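Local coordinates for glycosyl transferase (Staphylococcus aureus, PDB 5U02), which is a TarS-family glycosyl transferase chain, here comprising a helical linker domain followed by two C-terminal beta domains of the E-set clan, at residues A[277-282]-A[297-302]; A[242-247]-A[253-258]; A[41-46]-A[60-65]; A[101-106]-A[120-125]. All coordinates share one frame; numbering follows the deposited sequence.

The four contacts illustrate how an elongated chain is held together locally, two on each side of the chain's centre. Contacts 1 and 2 lie side by side, their centres about 9 Å apart, where two consecutive beta domains meet: a salt bridge of 2.6 Å runs from Arg-297 NH1 of contact 1 to Glu-242 OE1 of contact 2, and an imidazole molecule sits about 3 Å from the Glu-242 side chain. Contacts 3 and 4 belong to the opposite side of the chain's centre; their own centres are about 19 Å apart and their nearest atoms about 8 Å, without touching. Between the centres of contacts 1 and 3 the span is about 58 Å.

Contact 1: A[277-282]-A[297-302]; sequences TDSISM and RGYVFE
Ile-280 lays its CD1 methyl over one face of the Tyr-299 ring, a CH-pi contact within the last beta domain, a member of the E-set clan of immunoglobulin-like folds. Here strand 280-285 begins directly after the short helix 276-279 and faces the loop that leads into strand 304-310. The tight part is apolar. Ile-280 CD1 stands 3.8 Å from the centroid of the Tyr-299 ring and only 13° off its normal, so the methyl is nearly centred on the face. With CG1 beside the backbone N (chi1 -63°) and the chain extended beyond it (chi2 176°), Ile-280 reaches across to the ring, and Ile-280 CG1 follows, near Tyr-299 CD1. More loosely, Ile-280 CD1 meets the edge of the Phe-301 ring, 4.5 Å from Phe-301 CZ. Ile-274 also touches Tyr-299, and Leu-319 touches Phe-301.

Toward the phenol oxygen the packing gives way to water. Ser-279 CB comes no closer than 4.1 Å to Tyr-299 OH, and a single water links both residues to Arg-297. It lies in the plane of the tyrosine ring, 3.0 Å from Tyr-299 OH, and accepts a hydrogen bond from Arg-297 NE at 3.1 Å.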
loop_
_atom_site.group_PDB
_atom_site.type_symbol
_atom_site.label_atom_id
_atom_site.label_comp_id
_atom_site.label_asym_id
_atom_site.label_seq_id
_atom_site.Cartn_x
_atom_site.Cartn_y
_atom_site.Cartn_z
ATOM N N THR A 277 -28.433 -3.434 26.491
ATOM C CA THR A 277 -29.130 -4.337 27.395
ATOM C C THR A 277 -30.351 -4.985 26.746
ATOM O O THR A 277 -30.847 -5.990 27.266
ATOM C CB THR A 277 -29.504 -3.595 28.683
ATOM O OG1 THR A 277 -29.898 -4.539 29.687
ATOM C CG2 THR A 277 -30.615 -2.578 28.444
ATOM N N ASP A 278 -30.830 -4.456 25.614
ATOM C CA ASP A 278 -31.876 -5.127 24.847
ATOM C C ASP A 278 -31.335 -6.218 23.933
ATOM O O ASP A 278 -32.100 -7.096 23.521
ATOM C CB ASP A 278 -32.653 -4.116 23.997
ATOM C CG ASP A 278 -33.649 -3.324 24.807
ATOM O OD1 ASP A 278 -33.935 -3.734 25.951
ATOM O OD2 ASP A 278 -34.151 -2.299 24.304
ATOM N N SER A 279 -30.045 -6.184 23.600
ATOM C CA SER A 279 -29.482 -7.107 22.623
ATOM C C SER A 279 -28.584 -8.168 23.228
ATOM O O SER A 279 -28.492 -9.265 22.677
ATOM C CB SER A 279 -28.679 -6.338 21.567
ATOM O OG SER A 279 -29.491 -5.400 20.894
ATOM N N ILE A 280 -27.911 -7.864 24.332
ATOM C CA ILE A 280 -26.910 -8.746 24.917
ATOM C C ILE A 280 -27.114 -8.762 26.421
ATOM O O ILE A 280 -27.186 -7.704 27.053
ATOM C CB ILE A 280 -25.479 -8.296 24.563
ATOM C CG1 ILE A 280 -25.256 -8.377 23.047
ATOM C CG2 ILE A 280 -24.449 -9.132 25.306
ATOM C CD1 ILE A 280 -23.921 -7.856 22.594
ATOM N N SER A 281 -27.233 -9.955 26.990
ATOM C CA SER A 281 -27.335 -10.113 28.429
ATOM C C SER A 281 -25.964 -10.455 28.992
ATOM O O SER A 281 -25.136 -11.077 28.320
ATOM C CB SER A 281 -28.337 -11.205 28.802
ATOM O OG SER A 281 -27.815 -12.487 28.504
ATOM N N MET A 282 -25.731 -10.029 30.228
ATOM C CA MET A 282 -24.488 -10.302 30.937
ATOM C C MET A 282 -24.849 -10.943 32.265
ATOM O O MET A 282 -25.585 -10.349 33.060
ATOM C CB MET A 282 -23.676 -9.020 31.143
ATOM C CG MET A 282 -22.365 -9.215 31.883
ATOM S SD MET A 282 -21.328 -7.729 31.868
ATOM C CE MET A 282 -22.441 -6.520 32.578
ATOM N N ARG A 297 -29.474 -12.380 18.048
ATOM C CA ARG A 297 -28.502 -12.776 17.045
ATOM C C ARG A 297 -27.186 -13.019 17.766
ATOM O O ARG A 297 -26.982 -12.558 18.891
ATOM C CB ARG A 297 -28.352 -11.704 15.960
ATOM C CG ARG A 297 -27.725 -10.411 16.474
ATOM C CD ARG A 297 -27.779 -9.287 15.448
ATOM N NE ARG A 297 -29.043 -8.556 15.471
ATOM C CZ ARG A 297 -29.895 -8.494 14.454
ATOM N NH1 ARG A 297 -29.630 -9.119 13.316
ATOM N NH2 ARG A 297 -31.014 -7.800 14.578
ATOM N N GLY A 298 -26.299 -13.762 17.119
ATOM C CA GLY A 298 -24.992 -13.981 17.693
ATOM C C GLY A 298 -24.103 -12.760 17.548
ATOM O O GLY A 298 -24.206 -11.997 16.588
ATOM N N TYR A 299 -23.224 -12.577 18.532
ATOM C CA TYR A 299 -22.187 -11.555 18.501
ATOM C C TYR A 299 -20.834 -12.230 18.666
ATOM O O TYR A 299 -20.631 -13.001 19.612
ATOM C CB TYR A 299 -22.397 -10.510 19.602
ATOM C CG TYR A 299 -23.414 -9.454 19.247
ATOM C CD1 TYR A 299 -24.777 -9.669 19.460
ATOM C CD2 TYR A 299 -23.016 -8.242 18.701
ATOM C CE1 TYR A 299 -25.710 -8.705 19.132
ATOM C CE2 TYR A 299 -23.942 -7.271 18.371
ATOM C CZ TYR A 299 -25.286 -7.508 18.589
ATOM O OH TYR A 299 -26.208 -6.542 18.259
ATOM N N VAL A 300 -19.915 -11.948 17.747
ATOM C CA VAL A 300 -18.593 -12.557 17.754
ATOM C C VAL A 300 -17.603 -11.557 18.332
ATOM O O VAL A 300 -17.556 -10.394 17.904
ATOM C CB VAL A 300 -18.171 -13.005 16.344
ATOM C CG1 VAL A 300 -18.803 -14.347 16.007
ATOM C CG2 VAL A 300 -18.549 -11.955 15.306
ATOM N N PHE A 301 -16.821 -12.006 19.311
ATOM C CA PHE A 301 -15.788 -11.198 19.935
ATOM C C PHE A 301 -14.437 -11.860 19.717
ATOM O O PHE A 301 -14.343 -13.085 19.570
ATOM C CB PHE A 301 -16.051 -11.013 21.440
ATOM C CG PHE A 301 -17.265 -10.176 21.747
ATOM C CD1 PHE A 301 -18.531 -10.738 21.743
ATOM C CD2 PHE A 301 -17.135 -8.825 22.032
ATOM C CE1 PHE A 301 -19.649 -9.967 22.020
ATOM C CE2 PHE A 301 -18.245 -8.048 22.309
ATOM C CZ PHE A 301 -19.507 -8.620 22.306
ATOM N N GLU A 302 -13.389 -11.041 19.692
ATOM C CA GLU A 302 -12.039 -11.568 19.561
ATOM C C GLU A 302 -11.660 -12.351 20.812
ATOM O O GLU A 302 -11.845 -11.878 21.938
ATOM C CB GLU A 302 -11.046 -10.433 19.320
ATOM C CG GLU A 302 -11.249 -9.224 20.222
ATOM C CD GLU A 302 -10.049 -8.280 20.236
ATOM O OE1 GLU A 302 -10.150 -7.210 20.872
ATOM O OE2 GLU A 302 -9.008 -8.608 19.626
HETATM O O HOH W 1 -29.133 -7.164 18.268
#

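Contact 2: A[242-247]-A[253-258]; sequences ETSALI and FYRLTP
Ser-244 and Thr-257 both turn their hydroxyls beside the backbone N, chi1 -61° and -55°, and this brings Ser-244 OG within 2.6 Å of Thr-257 OG1 in a short hydrogen bond. Arg-255 starts with CG wedged between N and the carbonyl carbon (chi1 60°), then runs extended to NE, which carries the guanidinium along its own strand to Thr-257. Arg-255 NH1 donates to Thr-257 OG1 at 3.0 Å, with the oxygen in the guanidinium plane, so that hydroxyl is gripped from two sources. Glu-242 OE1 stays well out of that plane, 4.1 Å from Arg-255 NH1, a purely electrostatic neighbour; its salt bridge is with Arg-297.

The backbone around these groups is an antiparallel beta hairpin, strands 245-249 and 252-260, in the antiparallel sheet of the first E-set domain, where strand 252-260 pairs on with strand 267-274. Ala-245 with Leu-256 and Ile-247 with Tyr-254 form hydrogen-bonded pairs, and Leu-246 with Arg-255 is the non-hydrogen-bonded pair between them. On the face shared by Ile-247 and Leu-256, Ile-247 CD1 rests 3.7 Å from Leu-256 CB. On the other, Leu-246 sets both methyls against Phe-253, CD1 to CD1 at 3.7 Å, and Leu-276 touches both. At the open end of the pairing, one water donates to Thr-243 O and Pro-258 O, while another accepts from Glu-242 N and donates to Pro-258 O at 2.8 Å.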
loop_
_atom_site.group_PDB
_atom_site.type_symbol
_atom_site.label_atom_id
_atom_site.label_comp_id
_atom_site.label_asym_id
_atom_site.label_seq_id
_atom_site.Cartn_x
_atom_site.Cartn_y
_atom_site.Cartn_z
ATOM N N GLU A 242 -27.260 -13.134 10.344
ATOM C CA GLU A 242 -27.438 -12.028 11.279
ATOM C C GLU A 242 -26.389 -11.995 12.392
ATOM O O GLU A 242 -26.446 -11.098 13.243
ATOM C CB GLU A 242 -28.847 -12.010 11.894
ATOM C CG GLU A 242 -29.958 -11.838 10.859
ATOM C CD GLU A 242 -29.870 -10.509 10.118
ATOM O OE1 GLU A 242 -29.475 -9.501 10.740
ATOM O OE2 GLU A 242 -30.183 -10.472 8.910
ATOM N N THR A 243 -25.422 -12.914 12.406
ATOM C CA THR A 243 -24.297 -12.803 13.328
ATOM C C THR A 243 -23.606 -11.453 13.146
ATOM O O THR A 243 -23.316 -11.039 12.019
ATOM C CB THR A 243 -23.306 -13.949 13.094
ATOM O OG1 THR A 243 -23.919 -15.191 13.451
ATOM C CG2 THR A 243 -22.047 -13.760 13.930
ATOM N N SER A 244 -23.343 -10.765 14.259
ATOM C CA SER A 244 -22.938 -9.367 14.242
ATOM C C SER A 244 -21.690 -9.145 15.085
ATOM O O SER A 244 -21.237 -10.021 15.825
ATOM C CB SER A 244 -24.057 -8.453 14.767
ATOM O OG SER A 244 -25.211 -8.543 13.963
ATOM N N ALA A 245 -21.159 -7.933 14.971
ATOM C CA ALA A 245 -20.049 -7.448 15.774
ATOM C C ALA A 245 -20.485 -6.193 16.517
ATOM O O ALA A 245 -21.150 -5.322 15.943
ATOM C CB ALA A 245 -18.832 -7.139 14.898
ATOM N N LEU A 246 -20.110 -6.101 17.790
ATOM C CA LEU A 246 -20.468 -4.955 18.615
ATOM C C LEU A 246 -19.468 -3.825 18.400
ATOM O O LEU A 246 -18.254 -4.039 18.465
ATOM C CB LEU A 246 -20.517 -5.349 20.090
ATOM C CG LEU A 246 -20.958 -4.275 21.085
ATOM C CD1 LEU A 246 -22.424 -3.923 20.892
ATOM C CD2 LEU A 246 -20.692 -4.737 22.510
ATOM N N ILE A 247 -19.986 -2.625 18.159
ATOM C CA ILE A 247 -19.179 -1.432 17.934
ATOM C C ILE A 247 -19.607 -0.370 18.935
ATOM O O ILE A 247 -20.803 -0.214 19.206
ATOM C CB ILE A 247 -19.328 -0.930 16.479
ATOM C CG1 ILE A 247 -18.594 -1.876 15.521
ATOM C CG2 ILE A 247 -18.839 0.508 16.330
ATOM C CD1 ILE A 247 -18.781 -1.547 14.058
ATOM N N PHE A 253 -23.903 2.438 21.255
ATOM C CA PHE A 253 -23.619 1.085 20.803
ATOM C C PHE A 253 -24.288 0.814 19.464
ATOM O O PHE A 253 -25.399 1.287 19.202
ATOM C CB PHE A 253 -24.077 0.061 21.838
ATOM C CG PHE A 253 -23.175 -0.022 23.030
ATOM C CD1 PHE A 253 -22.087 -0.879 23.030
ATOM C CD2 PHE A 253 -23.403 0.769 24.145
ATOM C CE1 PHE A 253 -21.250 -0.956 24.121
ATOM C CE2 PHE A 253 -22.569 0.695 25.241
ATOM C CZ PHE A 253 -21.490 -0.168 25.227
ATOM N N TYR A 254 -23.596 0.048 18.623
ATOM C CA TYR A 254 -24.061 -0.297 17.290
ATOM C C TYR A 254 -23.739 -1.755 17.016
ATOM O O TYR A 254 -22.884 -2.359 17.671
ATOM C CB TYR A 254 -23.405 0.569 16.206
ATOM C CG TYR A 254 -23.596 2.063 16.374
ATOM C CD1 TYR A 254 -22.817 2.786 17.266
ATOM C CD2 TYR A 254 -24.527 2.753 15.608
ATOM C CE1 TYR A 254 -22.978 4.156 17.412
ATOM C CE2 TYR A 254 -24.693 4.121 15.745
ATOM C CZ TYR A 254 -23.917 4.814 16.650
ATOM O OH TYR A 254 -24.079 6.169 16.791
ATOM N N ARG A 255 -24.435 -2.316 16.031
ATOM C CA ARG A 255 -24.093 -3.622 15.492
ATOM C C ARG A 255 -23.661 -3.459 14.043
ATOM O O ARG A 255 -24.220 -2.637 13.306
ATOM C CB ARG A 255 -25.261 -4.618 15.600
ATOM C CG ARG A 255 -26.547 -4.233 14.864
ATOM C CD ARG A 255 -27.539 -5.396 14.918
ATOM N NE ARG A 255 -28.893 -5.039 14.495
ATOM C CZ ARG A 255 -29.373 -5.249 13.273
ATOM N NH1 ARG A 255 -28.603 -5.804 12.346
ATOM N NH2 ARG A 255 -30.621 -4.906 12.971
ATOM N N LEU A 256 -22.634 -4.215 13.660
ATOM C CA LEU A 256 -22.196 -4.341 12.273
ATOM C C LEU A 256 -22.548 -5.760 11.851
ATOM O O LEU A 256 -22.028 -6.728 12.419
ATOM C CB LEU A 256 -20.701 -4.062 12.129
ATOM C CG LEU A 256 -20.076 -4.075 10.733
ATOM C CD1 LEU A 256 -20.743 -3.034 9.869
ATOM C CD2 LEU A 256 -18.567 -3.821 10.785
ATOM N N THR A 257 -23.446 -5.884 10.881
ATOM C CA THR A 257 -24.028 -7.176 10.514
ATOM C C THR A 257 -23.739 -7.478 9.054
ATOM O O THR A 257 -24.326 -6.831 8.166
ATOM C CB THR A 257 -25.539 -7.176 10.761
ATOM O OG1 THR A 257 -25.809 -6.824 12.125
ATOM C CG2 THR A 257 -26.138 -8.549 10.470
ATOM N N PRO A 258 -22.848 -8.418 8.746
ATOM C CA PRO A 258 -22.736 -8.889 7.363
ATOM C C PRO A 258 -23.993 -9.635 6.954
ATOM O O PRO A 258 -24.636 -10.306 7.766
ATOM C CB PRO A 258 -21.521 -9.827 7.394
ATOM C CG PRO A 258 -20.764 -9.439 8.633
ATOM C CD PRO A 258 -21.811 -8.999 9.614
HETATM O O HOH W 2 -26.829 -12.042 7.970
HETATM O O HOH W 3 -23.857 -12.440 9.582
#

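Contact 3: A[41-46]-A[60-65]; sequences SRTNGF and NALGDF
Leu-62 spreads its two methyls against Thr-43 and Phe-46 of the segment 41-46, one to each. Leu-62 CD1 meets Thr-43 CG2 tip to tip at 3.7 Å, the two chains reaching straight toward one another. The Phe-46 and Leu-62 side chains come from opposite directions, Leu-62 CD2 lying 3.9 Å from Phe-46 CE2 and oblique to the ring. On leaving helix 56-68, the leucine has CG anti to the backbone N; this chi1 of -166° sends CG toward the loop, and chi2 74° sets the two methyls. Thr-43 likewise holds CG2 anti to its N, which presents the methyl to Leu-62 and turns OG1 elsewhere, to a hydrogen bond with Tyr-6 OH.

The loop's own turns help to hold the threonine backbone. Ser-41 OG accepts from Thr-43 N at 3.1 Å on a nearly straight path (167°), an ST turn, within a type I turn from Ser-41 to Asn-44; a type II turn from Thr-43 to Phe-46 follows, and Gly-45 is the N-cap of helix 46-49.

This small buried junction ties the helix 23-40 to 46-49 connection to helix 56-68 in the helical linker domain. Tyr-6 of helix 2-17 and Tyr-96 of helix 93-105 both touch Leu-62, and the Phe-46 ring also meets those of Tyr-96 and Trp-58.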
loop_
_atom_site.group_PDB
_atom_site.type_symbol
_atom_site.label_atom_id
_atom_site.label_comp_id
_atom_site.label_asym_id
_atom_site.label_seq_id
_atom_site.Cartn_x
_atom_site.Cartn_y
_atom_site.Cartn_z
ATOM N N SER A 41 -21.931 -20.958 -26.739
ATOM C CA SER A 41 -22.134 -22.271 -27.340
ATOM C C SER A 41 -21.094 -23.256 -26.820
ATOM O O SER A 41 -20.291 -22.945 -25.933
ATOM C CB SER A 41 -22.071 -22.197 -28.865
ATOM O OG SER A 41 -20.724 -22.071 -29.292
ATOM N N ARG A 42 -21.130 -24.464 -27.394
ATOM C CA ARG A 42 -20.144 -25.504 -27.134
ATOM C C ARG A 42 -18.719 -25.047 -27.388
ATOM O O ARG A 42 -17.788 -25.627 -26.816
ATOM C CB ARG A 42 -20.425 -26.712 -28.030
ATOM C CG ARG A 42 -20.988 -27.911 -27.328
ATOM C CD ARG A 42 -20.808 -29.113 -28.234
ATOM N NE ARG A 42 -22.004 -29.934 -28.371
ATOM C CZ ARG A 42 -22.795 -29.932 -29.441
ATOM N NH1 ARG A 42 -22.518 -29.141 -30.472
ATOM N NH2 ARG A 42 -23.864 -30.717 -29.482
ATOM N N THR A 43 -18.529 -24.032 -28.233
ATOM C CA THR A 43 -17.186 -23.650 -28.645
ATOM C C THR A 43 -16.413 -22.974 -27.513
ATOM O O THR A 43 -15.181 -23.058 -27.476
ATOM C CB THR A 43 -17.267 -22.739 -29.877
ATOM O OG1 THR A 43 -18.105 -23.345 -30.870
ATOM C CG2 THR A 43 -15.892 -22.518 -30.491
ATOM N N ASN A 44 -17.105 -22.316 -26.582
ATOM C CA ASN A 44 -16.427 -21.590 -25.510
ATOM C C ASN A 44 -15.627 -22.539 -24.628
ATOM O O ASN A 44 -16.192 -23.423 -23.978
ATOM C CB ASN A 44 -17.446 -20.819 -24.674
ATOM C CG ASN A 44 -16.802 -19.760 -23.797
ATOM O OD1 ASN A 44 -15.644 -19.877 -23.400
ATOM N ND2 ASN A 44 -17.556 -18.711 -23.498
ATOM N N GLY A 45 -14.310 -22.348 -24.605
ATOM C CA GLY A 45 -13.448 -23.129 -23.737
ATOM C C GLY A 45 -13.489 -24.620 -23.977
ATOM O O GLY A 45 -13.271 -25.395 -23.040
ATOM N N PHE A 46 -13.764 -25.053 -25.212
ATOM C CA PHE A 46 -13.809 -26.487 -25.474
ATOM C C PHE A 46 -12.445 -27.127 -25.273
ATOM O O PHE A 46 -12.360 -28.303 -24.899
ATOM C CB PHE A 46 -14.354 -26.765 -26.884
ATOM C CG PHE A 46 -13.309 -26.752 -27.977
ATOM C CD1 PHE A 46 -12.560 -27.887 -28.266
ATOM C CD2 PHE A 46 -13.112 -25.620 -28.750
ATOM C CE1 PHE A 46 -11.611 -27.877 -29.271
ATOM C CE2 PHE A 46 -12.172 -25.611 -29.764
ATOM C CZ PHE A 46 -11.419 -26.737 -30.022
ATOM N N ASN A 60 -10.854 -29.737 -36.456
ATOM C CA ASN A 60 -11.029 -29.879 -37.900
ATOM C C ASN A 60 -12.332 -29.229 -38.349
ATOM O O ASN A 60 -12.345 -28.411 -39.277
ATOM C CB ASN A 60 -11.025 -31.352 -38.329
ATOM C CG ASN A 60 -10.246 -32.230 -37.449
ATOM O OD1 ASN A 60 -10.801 -32.912 -36.664
ATOM N ND2 ASN A 60 -8.963 -32.239 -37.586
ATOM N N ALA A 61 -13.445 -29.598 -37.704
ATOM C CA ALA A 61 -14.750 -29.061 -38.080
ATOM C C ALA A 61 -14.839 -27.568 -37.812
ATOM O O ALA A 61 -15.364 -26.814 -38.640
ATOM C CB ALA A 61 -15.849 -29.796 -37.326
ATOM N N LEU A 62 -14.372 -27.130 -36.640
ATOM C CA LEU A 62 -14.243 -25.701 -36.374
ATOM C C LEU A 62 -13.405 -25.026 -37.452
ATOM O O LEU A 62 -13.732 -23.925 -37.909
ATOM C CB LEU A 62 -13.623 -25.489 -34.993
ATOM C CG LEU A 62 -13.701 -24.094 -34.373
ATOM C CD1 LEU A 62 -15.110 -23.808 -33.889
ATOM C CD2 LEU A 62 -12.706 -23.960 -33.232
ATOM N N GLY A 63 -12.331 -25.687 -37.887
ATOM C CA GLY A 63 -11.487 -25.115 -38.924
ATOM C C GLY A 63 -12.225 -24.895 -40.229
ATOM O O GLY A 63 -12.200 -23.799 -40.792
ATOM N N ASP A 64 -12.894 -25.940 -40.731
ATOM C CA ASP A 64 -13.650 -25.805 -41.973
ATOM C C ASP A 64 -14.784 -24.798 -41.827
ATOM O O ASP A 64 -15.104 -24.079 -42.780
ATOM C CB ASP A 64 -14.195 -27.167 -42.409
ATOM C CG ASP A 64 -14.521 -27.222 -43.894
ATOM O OD1 ASP A 64 -14.693 -28.341 -44.423
ATOM O OD2 ASP A 64 -14.595 -26.153 -44.536
ATOM N N PHE A 65 -15.396 -24.726 -40.643
ATOM C CA PHE A 65 -16.429 -23.726 -40.399
ATOM C C PHE A 65 -15.835 -22.321 -40.365
ATOM O O PHE A 65 -16.320 -21.415 -41.053
ATOM C CB PHE A 65 -17.171 -24.061 -39.101
ATOM C CG PHE A 65 -17.818 -22.878 -38.428
ATOM C CD1 PHE A 65 -17.492 -22.553 -37.122
ATOM C CD2 PHE A 65 -18.759 -22.103 -39.089
ATOM C CE1 PHE A 65 -18.084 -21.476 -36.489
ATOM C CE2 PHE A 65 -19.349 -21.019 -38.461
ATOM C CZ PHE A 65 -19.011 -20.707 -37.159
#

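Contact 4: A[101-106]-A[120-125]; sequences ESYRQG and IQFNEG
Phe-122 turns the edge of its ring to Ser-102, and its CZ corner to Tyr-103, on the last turns of helix 93-105. The apolar contacts dominate. Ser-102 CB lies in the plane of the Phe-122 ring, 3.5 Å from Phe-122 CE1, while Tyr-103 and Phe-122 cross at about a right angle, with Tyr-103 CE1 4.1 Å from Phe-122 CZ. Ile-120 adds to both aromatic groups: its CG2 stands over the centre of the Phe-122 ring, 3.4 Å above the plane, and its CD1 reaches the edge of the Tyr-103 ring, 4.3 Å from Tyr-103 CE1.

The hydroxyls within this cluster find their hydrogen bonds outside the two segments. Ser-102 OG lies beside the backbone N (chi1 -67°), 3.4 Å from Phe-122 CD1, and hydrogen-bonds to Thr-98 O one helical turn back. Tyr-103 OH, 4.0 Å from Phe-122 CZ, is bound to Lys-80 O. In the helix backbone, Gly-106 N bonds to Ser-102 O at 3.1 Å as the chain leaves helical geometry with positive phi.

Pro-83 touches both side chains, Tyr-103 and Phe-122; Phe-129 touches Phe-122, and Ile-132 meets Tyr-103 and Ile-120. The arrangement is that of a helix packed, through aromatic and aliphatic side chains, on a small three-stranded antiparallel sheet of strands 110-114, 117-121 and 129-132.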
loop_
_atom_site.group_PDB
_atom_site.type_symbol
_atom_site.label_atom_id
_atom_site.label_comp_id
_atom_site.label_asym_id
_atom_site.label_seq_id
_atom_site.Cartn_x
_atom_site.Cartn_y
_atom_site.Cartn_z
ATOM N N GLU A 101 -6.202 -21.488 -22.639
ATOM C CA GLU A 101 -5.411 -21.565 -21.419
ATOM C C GLU A 101 -4.820 -20.212 -21.059
ATOM O O GLU A 101 -4.918 -19.784 -19.909
ATOM C CB GLU A 101 -4.308 -22.618 -21.530
ATOM C CG GLU A 101 -4.801 -24.026 -21.793
ATOM C CD GLU A 101 -3.738 -25.087 -21.561
ATOM O OE1 GLU A 101 -4.118 -26.256 -21.354
ATOM O OE2 GLU A 101 -2.540 -24.747 -21.585
ATOM N N SER A 102 -4.227 -19.502 -22.019
ATOM C CA SER A 102 -3.567 -18.247 -21.649
ATOM C C SER A 102 -4.538 -17.224 -21.055
ATOM O O SER A 102 -4.141 -16.421 -20.203
ATOM C CB SER A 102 -2.811 -17.646 -22.842
ATOM O OG SER A 102 -1.709 -18.446 -23.234
ATOM N N TYR A 103 -5.811 -17.243 -21.457
ATOM C CA TYR A 103 -6.734 -16.232 -20.941
ATOM C C TYR A 103 -7.104 -16.482 -19.482
ATOM O O TYR A 103 -7.343 -15.519 -18.744
ATOM C CB TYR A 103 -8.017 -16.149 -21.787
ATOM C CG TYR A 103 -7.822 -15.531 -23.148
ATOM C CD1 TYR A 103 -6.821 -14.599 -23.368
ATOM C CD2 TYR A 103 -8.611 -15.916 -24.222
ATOM C CE1 TYR A 103 -6.627 -14.047 -24.616
ATOM C CE2 TYR A 103 -8.425 -15.373 -25.478
ATOM C CZ TYR A 103 -7.427 -14.437 -25.669
ATOM O OH TYR A 103 -7.234 -13.892 -26.917
ATOM N N ARG A 104 -7.119 -17.750 -19.037
ATOM C CA ARG A 104 -7.642 -18.079 -17.707
ATOM C C ARG A 104 -6.782 -17.474 -16.592
ATOM O O ARG A 104 -7.312 -16.855 -15.663
ATOM C CB ARG A 104 -7.807 -19.611 -17.533
ATOM C CG ARG A 104 -6.552 -20.452 -17.609
ATOM C CD ARG A 104 -6.676 -21.975 -17.446
ATOM N NE ARG A 104 -5.613 -22.574 -18.259
ATOM C CZ ARG A 104 -4.432 -22.984 -17.791
ATOM N NH1 ARG A 104 -4.151 -22.902 -16.498
ATOM N NH2 ARG A 104 -3.514 -23.481 -18.615
ATOM N N GLN A 105 -5.452 -17.613 -16.669
ATOM C CA GLN A 105 -4.594 -17.097 -15.601
ATOM C C GLN A 105 -3.800 -15.859 -16.001
ATOM O O GLN A 105 -3.178 -15.229 -15.137
ATOM C CB GLN A 105 -3.601 -18.170 -15.136
ATOM C CG GLN A 105 -2.466 -18.432 -16.102
ATOM C CD GLN A 105 -2.884 -18.909 -17.517
ATOM O OE1 GLN A 105 -3.776 -19.742 -17.666
ATOM N NE2 GLN A 105 -2.254 -18.360 -18.545
ATOM N N GLY A 106 -3.740 -15.543 -17.283
ATOM C CA GLY A 106 -2.952 -14.404 -17.693
ATOM C C GLY A 106 -1.475 -14.728 -17.744
ATOM O O GLY A 106 -0.635 -13.939 -17.299
ATOM N N ILE A 120 -0.170 -9.942 -27.417
ATOM C CA ILE A 120 0.196 -11.269 -26.932
ATOM C C ILE A 120 0.810 -12.091 -28.059
ATOM O O ILE A 120 0.249 -12.162 -29.158
ATOM C CB ILE A 120 -1.023 -12.011 -26.351
ATOM C CG1 ILE A 120 -1.637 -11.224 -25.195
ATOM C CG2 ILE A 120 -0.625 -13.405 -25.900
ATOM C CD1 ILE A 120 -2.997 -11.738 -24.769
ATOM N N GLN A 121 1.949 -12.725 -27.775
ATOM C CA GLN A 121 2.465 -13.830 -28.575
ATOM C C GLN A 121 2.366 -15.086 -27.719
ATOM O O GLN A 121 2.979 -15.158 -26.648
ATOM C CB GLN A 121 3.907 -13.583 -29.029
ATOM C CG GLN A 121 4.573 -14.841 -29.598
ATOM C CD GLN A 121 6.098 -14.739 -29.729
ATOM O OE1 GLN A 121 6.786 -14.340 -28.795
ATOM N NE2 GLN A 121 6.625 -15.126 -30.886
ATOM N N PHE A 122 1.582 -16.064 -28.180
ATOM C CA PHE A 122 1.215 -17.175 -27.307
ATOM C C PHE A 122 2.281 -18.263 -27.254
ATOM O O PHE A 122 2.377 -18.978 -26.249
ATOM C CB PHE A 122 -0.123 -17.764 -27.750
ATOM C CG PHE A 122 -1.299 -16.872 -27.460
ATOM C CD1 PHE A 122 -1.917 -16.882 -26.216
ATOM C CD2 PHE A 122 -1.778 -16.011 -28.429
ATOM C CE1 PHE A 122 -2.999 -16.053 -25.956
ATOM C CE2 PHE A 122 -2.854 -15.186 -28.178
ATOM C CZ PHE A 122 -3.468 -15.204 -26.940
ATOM N N ASN A 123 3.085 -18.410 -28.303
ATOM C CA ASN A 123 4.161 -19.392 -28.320
ATOM C C ASN A 123 5.330 -18.837 -29.116
ATOM O O ASN A 123 5.192 -17.867 -29.866
ATOM C CB ASN A 123 3.697 -20.738 -28.899
ATOM C CG ASN A 123 3.165 -21.684 -27.830
ATOM O OD1 ASN A 123 3.937 -22.317 -27.106
ATOM N ND2 ASN A 123 1.845 -21.771 -27.717
ATOM N N GLU A 124 6.489 -19.467 -28.943
ATOM C CA GLU A 124 7.701 -18.995 -29.598
ATOM C C GLU A 124 7.572 -19.110 -31.111
ATOM O O GLU A 124 7.198 -20.161 -31.638
ATOM C CB GLU A 124 8.907 -19.792 -29.103
ATOM C CG GLU A 124 10.253 -19.244 -29.553
ATOM C CD GLU A 124 11.417 -19.922 -28.857
ATOM O OE1 GLU A 124 11.441 -21.171 -28.811
ATOM O OE2 GLU A 124 12.306 -19.205 -28.349
ATOM N N GLY A 125 7.878 -18.016 -31.811
ATOM C CA GLY A 125 7.819 -17.978 -33.256
ATOM C C GLY A 125 6.478 -17.584 -33.841
ATOM O O GLY A 125 6.407 -17.286 -35.040
#